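Local atomic coordinates of 2-C-methyl-D-erythritol 2,4-cyclodiphosphate synthase (Thermus thermophilus, PDB entry 1IV3), a protein that converts 4-diphosphocytidyl-2-C-methyl-D-erythritol 2-phosphate into 2-C-methyl-D-erythritol 2,4-cyclodiphosphate with release of CMP, a step of the non-mevalonate route to isoprenoids. Residues H42-A47 with A146-D151. The protein carries 3 engineered substitutions. Numbering follows the deposited sequence.
With MG (magnesium ion), chain G.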
loop_
_atom_site.group_PDB
_atom_site.type_symbol
_atom_site.label_atom_id
_atom_site.label_comp_id
_atom_site.label_asym_id
_atom_site.label_seq_id
_atom_site.Cartn_x
_atom_site.Cartn_y
_atom_site.Cartn_z
ATOM N N HIS A 42 9.267 -9.660 -6.404
ATOM C CA HIS A 42 7.905 -10.075 -6.754
ATOM C C HIS A 42 6.920 -8.909 -6.768
ATOM O O HIS A 42 6.113 -8.803 -7.692
ATOM C CB HIS A 42 7.394 -11.131 -5.776
ATOM C CG HIS A 42 8.108 -12.427 -5.966
ATOM N ND1 HIS A 42 7.885 -13.541 -5.204
ATOM C CD2 HIS A 42 9.062 -12.763 -6.878
ATOM C CE1 HIS A 42 8.667 -14.528 -5.619
ATOM N NE2 HIS A 42 9.392 -14.079 -6.633
ATOM N N ALA A 43 7.051 -8.052 -5.760
ATOM C CA ALA A 43 6.114 -6.915 -5.712
ATOM C C ALA A 43 6.343 -5.944 -6.862
ATOM O O ALA A 43 5.388 -5.396 -7.415
ATOM C CB ALA A 43 6.244 -6.198 -4.371
ATOM N N LEU A 44 7.605 -5.706 -7.245
ATOM C CA LEU A 44 7.901 -4.839 -8.388
ATOM C C LEU A 44 7.364 -5.457 -9.669
ATOM O O LEU A 44 6.829 -4.772 -10.541
ATOM C CB LEU A 44 9.422 -4.610 -8.526
ATOM C CG LEU A 44 10.009 -3.700 -7.443
ATOM C CD1 LEU A 44 11.530 -3.770 -7.383
ATOM C CD2 LEU A 44 9.527 -2.269 -7.677
ATOM N N THR A 45 7.510 -6.780 -9.790
ATOM C CA THR A 45 7.069 -7.447 -11.027
ATOM C C THR A 45 5.544 -7.362 -11.161
ATOM O O THR A 45 4.988 -7.024 -12.220
ATOM C CB THR A 45 7.523 -8.913 -11.045
ATOM O OG1 THR A 45 8.952 -9.023 -10.946
ATOM C CG2 THR A 45 7.161 -9.575 -12.375
ATOM N N ASP A 46 4.850 -7.676 -10.063
ATOM C CA ASP A 46 3.392 -7.532 -10.073
ATOM C C ASP A 46 2.984 -6.086 -10.376
ATOM O O ASP A 46 2.025 -5.854 -11.113
ATOM C CB ASP A 46 2.763 -7.980 -8.758
ATOM C CG ASP A 46 2.429 -9.460 -8.689
ATOM O OD1 ASP A 46 2.508 -10.137 -9.739
ATOM O OD2 ASP A 46 2.059 -9.960 -7.601
ATOM N N ALA A 47 3.670 -5.092 -9.814
ATOM C CA ALA A 47 3.307 -3.697 -10.060
ATOM C C ALA A 47 3.445 -3.347 -11.536
ATOM O O ALA A 47 2.584 -2.671 -12.107
ATOM C CB ALA A 47 4.168 -2.765 -9.213
ATOM N N ALA A 146 4.944 -2.100 -3.475
ATOM C CA ALA A 146 5.618 -1.292 -4.473
ATOM C C ALA A 146 4.636 -0.517 -5.355
ATOM O O ALA A 146 3.608 -1.099 -5.700
ATOM C CB ALA A 146 6.492 -2.139 -5.407
ATOM N N VAL A 147 5.010 0.715 -5.702
ATOM C CA VAL A 147 4.279 1.471 -6.738
ATOM C C VAL A 147 5.256 1.770 -7.865
ATOM O O VAL A 147 6.414 2.154 -7.609
ATOM C CB VAL A 147 3.679 2.781 -6.199
ATOM C CG1 VAL A 147 2.779 3.478 -7.190
ATOM C CG2 VAL A 147 2.861 2.506 -4.936
ATOM N N VAL A 148 4.824 1.596 -9.098
ATOM C CA VAL A 148 5.699 2.011 -10.205
ATOM C C VAL A 148 4.963 3.068 -11.021
ATOM O O VAL A 148 3.718 3.133 -11.079
ATOM C CB VAL A 148 6.117 0.846 -11.122
ATOM C CG1 VAL A 148 6.983 -0.163 -10.386
ATOM C CG2 VAL A 148 4.875 0.180 -11.694
ATOM N N LEU A 149 5.770 3.911 -11.658
ATOM C CA LEU A 149 5.203 4.972 -12.497
ATOM C C LEU A 149 5.843 4.853 -13.874
ATOM O O LEU A 149 7.069 4.683 -13.936
ATOM C CB LEU A 149 5.475 6.310 -11.835
ATOM C CG LEU A 149 4.945 7.580 -12.492
ATOM C CD1 LEU A 149 3.427 7.584 -12.498
ATOM C CD2 LEU A 149 5.521 8.804 -11.775
ATOM N N LEU A 150 5.031 4.943 -14.907
ATOM C CA LEU A 150 5.536 4.758 -16.264
ATOM C C LEU A 150 4.998 5.831 -17.214
ATOM O O LEU A 150 3.821 6.165 -17.094
ATOM C CB LEU A 150 5.132 3.383 -16.793
ATOM C CG LEU A 150 5.522 2.174 -15.936
ATOM C CD1 LEU A 150 4.299 1.672 -15.189
ATOM C CD2 LEU A 150 6.126 1.061 -16.770
ATOM N N ASP A 151 5.867 6.284 -18.097
ATOM C CA ASP A 151 5.679 7.283 -19.131
ATOM C C ASP A 151 5.944 8.705 -18.664
ATOM O O ASP A 151 6.829 9.434 -19.099
ATOM C CB ASP A 151 4.242 7.195 -19.661
ATOM C CG ASP A 151 4.098 5.963 -20.536
ATOM O OD1 ASP A 151 5.009 5.103 -20.426
ATOM O OD2 ASP A 151 3.105 5.904 -21.288
HETATM MG MG MG G . 6.848 -13.812 -3.561
HETATM O O HOH W 1 5.101 -15.124 -4.379
#
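Helix residues 42-47 lie over strand residues 146-150 with their short axes approaching to 7.6 Å and crossing at -42°, both running broadly the same way. L44 sits nearest A146 and A47 nearest V148, their CA atoms 5.8 and 6.2 Å apart; with no hydrogen bond across the interface, the contact rests on apolar contacts of alanine, valine and leucine side chains. A146 and V148 both direct their CB atoms at the helix, as alternate residues of a strand do, whereas V147 between them faces the other way and packs on I3 of a second subunit. The A146 methyl fits among A43, L44 and the helix backbone: its CB is 3.8 Å from L44 CD2 and also lies against A43 CB and A43 O, an oxygen already accepting the hydrogen bond of A47 N. L44 reaches the strand with one branch; CG lies anti to the carbonyl carbon (chi1 -72°), and CD2 touches A146 CB while passing more loosely by V148 CG1. This is the packing of a helix on one face of a mixed sheet, within the alpha/beta fold of the IspF subunit; strand 141-150 is central there, A146 and V148 pairing through their backbones with G6 and G4, and V147 with S95. Farther along, A47 meets V148 methyl to methyl, A47 CB to V148 CG2 at 3.9 Å, and CG2, set between backbone N and carbonyl carbon, also rests 3.7 Å from A47 O. H42 makes no contact with the strand: its ND1 binds the magnesium ion at 2.0 Å, alongside D8, H10 and a water, and NE2 is hydrogen-bonded to S73 OG, the two bonds together holding the ring's rotation.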